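Local coordinates for protein-glutamine gamma-glutamyltransferase 2 (Pagrus major, PDB 1G0D) that cross-links proteins, probably in a calcium-dependent way, by joining peptide-bound glutamine to lysine side chains or other primary amines, at residues A[6-17]-A[42-54]. Residues are numbered along the deposited sequence; the frame is centred on the assembly and turned at random.
Sequences GLIVDVNGRSHE and ITLQCSDSLPPKH
Val11 holds CG1 anti to its backbone N (chi1 180°), and this splits its two methyls between residues of the neighbouring strand 40-46: CG1 meets Ile42 CD1 at 3.9 Å, while CG2 lies alongside Leu44 CD2, 3.6 Å away. Leu44 also turns its other methyl, CD1, to Ile8 CD1, so branched aliphatic residues make up most of this face. In Leu7, CG sits between the backbone N and the carbonyl carbon (chi1 41°), and CD2 meets Leu50 CD2 at 3.5 Å, with Pro51 CD beside it. Strand 8-12 is the edge of an antiparallel sheet in the N-terminal beta-sandwich of transglutaminases; strand 40-46 passes the sheet on to strand 92-98, and Val114 and Ala125 of the facing sheet pack against the aliphatic layer, which suits such residues. A classic bulge interrupts the ladder: Val9 and Asp10 both oppose Gln45, whose O accepts a nearly straight bond from Val9 N (2.7 Å) and whose N donates to Asp10 O (3.0 Å). Polar side chains suit the other, more open face. There the Asp10 carboxylate crosses the Gln45 chain, its plane 87° from the amide's. Its OD2 meets Gln45 OE1 at 3.5 Å, two oxygens without a hydrogen bond, and packs on Gln45 CB at 4.0 Å. An alanine here would remove the carboxylate and is likely to open a gap beside Gln45 CB, leaving its amide freer to turn. Farther along, Asn12 and Thr43 exchange two backbone hydrogen bonds. Asn12 OD1 accepts from Arg14 N at 3.2 Å, an Asx turn that leads the chain off the strand toward helix 15-21.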
loop_
_atom_site.group_PDB
_atom_site.type_symbol
_atom_site.label_atom_id
_atom_site.label_comp_id
_atom_site.label_asym_id
_atom_site.label_seq_id
_atom_site.Cartn_x
_atom_site.Cartn_y
_atom_site.Cartn_z
ATOM N N GLY A 6 -43.359 0.530 -28.926
ATOM C CA GLY A 6 -43.778 1.870 -28.365
ATOM C C GLY A 6 -44.241 1.865 -26.918
ATOM O O GLY A 6 -44.630 2.914 -26.382
ATOM N N LEU A 7 -44.174 0.703 -26.279
ATOM C CA LEU A 7 -44.631 0.587 -24.919
ATOM C C LEU A 7 -43.676 1.083 -23.833
ATOM O O LEU A 7 -44.125 1.689 -22.878
ATOM C CB LEU A 7 -45.036 -0.851 -24.651
ATOM C CG LEU A 7 -44.112 -1.903 -25.251
ATOM C CD1 LEU A 7 -42.802 -1.790 -24.610
ATOM C CD2 LEU A 7 -44.563 -3.280 -24.938
ATOM N N ILE A 8 -42.369 0.872 -23.979
ATOM C CA ILE A 8 -41.414 1.291 -22.939
ATOM C C ILE A 8 -41.250 2.792 -22.795
ATOM O O ILE A 8 -40.820 3.474 -23.713
ATOM C CB ILE A 8 -40.016 0.689 -23.171
ATOM C CG1 ILE A 8 -40.147 -0.721 -23.747
ATOM C CG2 ILE A 8 -39.271 0.645 -21.864
ATOM C CD1 ILE A 8 -38.886 -1.529 -23.821
ATOM N N VAL A 9 -41.590 3.322 -21.636
ATOM C CA VAL A 9 -41.475 4.740 -21.465
ATOM C C VAL A 9 -40.154 5.107 -20.791
ATOM O O VAL A 9 -39.582 6.163 -21.074
ATOM C CB VAL A 9 -42.640 5.281 -20.645
ATOM C CG1 VAL A 9 -42.415 6.726 -20.415
ATOM C CG2 VAL A 9 -43.963 5.066 -21.401
ATOM N N ASP A 10 -39.677 4.259 -19.893
ATOM C CA ASP A 10 -38.379 4.484 -19.260
ATOM C C ASP A 10 -37.943 3.301 -18.431
ATOM O O ASP A 10 -38.747 2.694 -17.751
ATOM C CB ASP A 10 -38.335 5.784 -18.424
ATOM C CG ASP A 10 -39.201 5.738 -17.187
ATOM O OD1 ASP A 10 -38.785 5.141 -16.167
ATOM O OD2 ASP A 10 -40.298 6.332 -17.228
ATOM N N VAL A 11 -36.684 2.924 -18.574
ATOM C CA VAL A 11 -36.152 1.843 -17.809
ATOM C C VAL A 11 -35.654 2.454 -16.485
ATOM O O VAL A 11 -35.176 3.595 -16.469
ATOM C CB VAL A 11 -35.023 1.180 -18.568
ATOM C CG1 VAL A 11 -34.463 0.059 -17.764
ATOM C CG2 VAL A 11 -35.547 0.638 -19.883
ATOM N N ASN A 12 -35.826 1.728 -15.377
ATOM C CA ASN A 12 -35.436 2.203 -14.050
ATOM C C ASN A 12 -34.531 1.189 -13.398
ATOM O O ASN A 12 -34.982 0.076 -13.121
ATOM C CB ASN A 12 -36.658 2.360 -13.197
ATOM C CG ASN A 12 -36.438 3.312 -12.068
ATOM O OD1 ASN A 12 -35.332 3.399 -11.495
ATOM N ND2 ASN A 12 -37.489 4.056 -11.723
ATOM N N GLY A 13 -33.269 1.579 -13.157
ATOM C CA GLY A 13 -32.275 0.687 -12.586
ATOM C C GLY A 13 -32.362 0.504 -11.092
ATOM O O GLY A 13 -31.687 -0.329 -10.527
ATOM N N ARG A 14 -33.212 1.291 -10.458
ATOM C CA ARG A 14 -33.381 1.243 -9.021
ATOM C C ARG A 14 -32.004 1.168 -8.348
ATOM O O ARG A 14 -31.714 0.230 -7.614
ATOM C CB ARG A 14 -34.258 0.040 -8.656
ATOM C CG ARG A 14 -35.465 -0.196 -9.628
ATOM C CD ARG A 14 -36.539 -1.195 -9.132
ATOM N NE ARG A 14 -36.115 -1.985 -7.973
ATOM C CZ ARG A 14 -36.501 -1.741 -6.727
ATOM N NH1 ARG A 14 -37.322 -0.732 -6.444
ATOM N NH2 ARG A 14 -36.040 -2.485 -5.750
ATOM N N SER A 15 -31.170 2.177 -8.586
ATOM C CA SER A 15 -29.833 2.204 -8.024
ATOM C C SER A 15 -29.737 2.485 -6.550
ATOM O O SER A 15 -28.816 2.024 -5.902
ATOM C CB SER A 15 -28.981 3.217 -8.738
ATOM O OG SER A 15 -29.735 4.365 -8.990
ATOM N N HIS A 16 -30.649 3.272 -6.009
ATOM C CA HIS A 16 -30.602 3.553 -4.579
ATOM C C HIS A 16 -30.764 2.241 -3.803
ATOM O O HIS A 16 -30.173 2.033 -2.738
ATOM C CB HIS A 16 -31.744 4.487 -4.217
ATOM C CG HIS A 16 -31.403 5.928 -4.353
ATOM N ND1 HIS A 16 -31.497 6.605 -5.551
ATOM C CD2 HIS A 16 -30.934 6.817 -3.453
ATOM C CE1 HIS A 16 -31.097 7.850 -5.384
ATOM N NE2 HIS A 16 -30.751 8.008 -4.116
ATOM N N GLU A 17 -31.587 1.363 -4.365
ATOM C CA GLU A 17 -31.901 0.083 -3.774
ATOM C C GLU A 17 -30.881 -0.997 -4.096
ATOM O O GLU A 17 -30.351 -1.646 -3.195
ATOM C CB GLU A 17 -33.299 -0.335 -4.240
ATOM C CG GLU A 17 -34.390 0.672 -3.847
ATOM C CD GLU A 17 -34.832 1.621 -4.983
ATOM O OE1 GLU A 17 -33.997 1.974 -5.850
ATOM O OE2 GLU A 17 -36.029 2.016 -4.998
ATOM N N ILE A 42 -34.444 -4.232 -11.868
ATOM C CA ILE A 42 -34.705 -2.957 -12.504
ATOM C C ILE A 42 -36.116 -3.054 -13.044
ATOM O O ILE A 42 -36.664 -4.146 -13.097
ATOM C CB ILE A 42 -33.669 -2.714 -13.659
ATOM C CG1 ILE A 42 -33.860 -3.740 -14.783
ATOM C CG2 ILE A 42 -32.201 -2.855 -13.100
ATOM C CD1 ILE A 42 -33.277 -3.316 -16.141
ATOM N N THR A 43 -36.719 -1.942 -13.436
ATOM C CA THR A 43 -38.080 -1.991 -13.970
ATOM C C THR A 43 -38.233 -1.325 -15.328
ATOM O O THR A 43 -37.511 -0.403 -15.654
ATOM C CB THR A 43 -39.067 -1.293 -13.059
ATOM O OG1 THR A 43 -38.468 -0.092 -12.542
ATOM C CG2 THR A 43 -39.474 -2.209 -11.939
ATOM N N LEU A 44 -39.185 -1.808 -16.103
ATOM C CA LEU A 44 -39.503 -1.261 -17.406
ATOM C C LEU A 44 -40.844 -0.595 -17.190
ATOM O O LEU A 44 -41.835 -1.316 -17.007
ATOM C CB LEU A 44 -39.791 -2.360 -18.408
ATOM C CG LEU A 44 -38.805 -3.084 -19.273
ATOM C CD1 LEU A 44 -39.468 -3.417 -20.582
ATOM C CD2 LEU A 44 -37.605 -2.236 -19.470
ATOM N N GLN A 45 -40.913 0.739 -17.183
ATOM C CA GLN A 45 -42.220 1.394 -17.049
ATOM C C GLN A 45 -42.854 1.412 -18.428
ATOM O O GLN A 45 -42.329 2.022 -19.349
ATOM C CB GLN A 45 -42.099 2.817 -16.538
ATOM C CG GLN A 45 -43.275 3.191 -15.667
ATOM C CD GLN A 45 -43.912 4.517 -16.066
ATOM O OE1 GLN A 45 -43.383 5.585 -15.740
ATOM N NE2 GLN A 45 -45.061 4.458 -16.772
ATOM N N CYS A 46 -43.974 0.721 -18.569
ATOM C CA CYS A 46 -44.673 0.637 -19.842
ATOM C C CYS A 46 -45.900 1.557 -19.975
ATOM O O CYS A 46 -46.484 2.019 -18.988
ATOM C CB CYS A 46 -45.055 -0.814 -20.115
ATOM S SG CYS A 46 -43.618 -1.912 -20.251
ATOM N N SER A 47 -46.262 1.835 -21.226
ATOM C CA SER A 47 -47.375 2.713 -21.524
ATOM C C SER A 47 -48.612 1.850 -21.642
ATOM O O SER A 47 -49.727 2.319 -21.420
ATOM C CB SER A 47 -47.119 3.495 -22.817
ATOM O OG SER A 47 -47.021 2.624 -23.923
ATOM N N ASP A 48 -48.424 0.592 -22.015
ATOM C CA ASP A 48 -49.558 -0.306 -22.067
ATOM C C ASP A 48 -49.238 -1.783 -21.876
ATOM O O ASP A 48 -49.173 -2.232 -20.737
ATOM C CB ASP A 48 -50.455 -0.033 -23.304
ATOM C CG ASP A 48 -49.924 -0.629 -24.607
ATOM O OD1 ASP A 48 -50.736 -1.255 -25.339
ATOM O OD2 ASP A 48 -48.718 -0.461 -24.916
ATOM N N SER A 49 -48.986 -2.544 -22.928
ATOM C CA SER A 49 -48.768 -3.966 -22.719
ATOM C C SER A 49 -47.977 -4.652 -23.791
ATOM O O SER A 49 -47.998 -4.256 -24.959
ATOM C CB SER A 49 -50.108 -4.674 -22.634
ATOM O OG SER A 49 -50.422 -5.044 -21.309
ATOM N N LEU A 50 -47.309 -5.722 -23.394
ATOM C CA LEU A 50 -46.525 -6.460 -24.350
ATOM C C LEU A 50 -47.486 -7.012 -25.393
ATOM O O LEU A 50 -48.348 -7.847 -25.096
ATOM C CB LEU A 50 -45.735 -7.582 -23.654
ATOM C CG LEU A 50 -44.203 -7.461 -23.673
ATOM C CD1 LEU A 50 -43.591 -8.848 -23.678
ATOM C CD2 LEU A 50 -43.732 -6.670 -24.893
ATOM N N PRO A 51 -47.360 -6.527 -26.632
ATOM C CA PRO A 51 -48.239 -7.002 -27.706
ATOM C C PRO A 51 -48.269 -8.529 -27.698
ATOM O O PRO A 51 -47.240 -9.174 -27.844
ATOM C CB PRO A 51 -47.599 -6.431 -28.959
ATOM C CG PRO A 51 -46.877 -5.200 -28.481
ATOM C CD PRO A 51 -46.382 -5.536 -27.114
ATOM N N PRO A 52 -49.460 -9.122 -27.573
ATOM C CA PRO A 52 -49.727 -10.560 -27.541
ATOM C C PRO A 52 -48.578 -11.557 -27.757
ATOM O O PRO A 52 -48.082 -12.167 -26.799
ATOM C CB PRO A 52 -50.864 -10.713 -28.543
ATOM C CG PRO A 52 -51.641 -9.343 -28.401
ATOM C CD PRO A 52 -50.741 -8.391 -27.597
ATOM N N LYS A 53 -48.155 -11.736 -29.006
ATOM C CA LYS A 53 -47.093 -12.693 -29.260
ATOM C C LYS A 53 -45.690 -12.077 -29.217
ATOM O O LYS A 53 -44.741 -12.595 -29.812
ATOM C CB LYS A 53 -47.348 -13.396 -30.595
ATOM C CG LYS A 53 -48.615 -14.281 -30.603
ATOM C CD LYS A 53 -48.975 -14.776 -32.026
ATOM C CE LYS A 53 -50.201 -15.700 -32.053
ATOM N NZ LYS A 53 -50.315 -16.396 -33.369
ATOM N N HIS A 54 -45.571 -10.982 -28.475
ATOM C CA HIS A 54 -44.310 -10.268 -28.314
ATOM C C HIS A 54 -43.648 -10.624 -26.981
ATOM O O HIS A 54 -44.319 -10.742 -25.958
ATOM C CB HIS A 54 -44.564 -8.768 -28.371
ATOM C CG HIS A 54 -44.822 -8.266 -29.750
ATOM N ND1 HIS A 54 -45.047 -9.109 -30.815
ATOM C CD2 HIS A 54 -44.846 -7.009 -30.250
ATOM C CE1 HIS A 54 -45.197 -8.393 -31.916
ATOM N NE2 HIS A 54 -45.079 -7.117 -31.600
#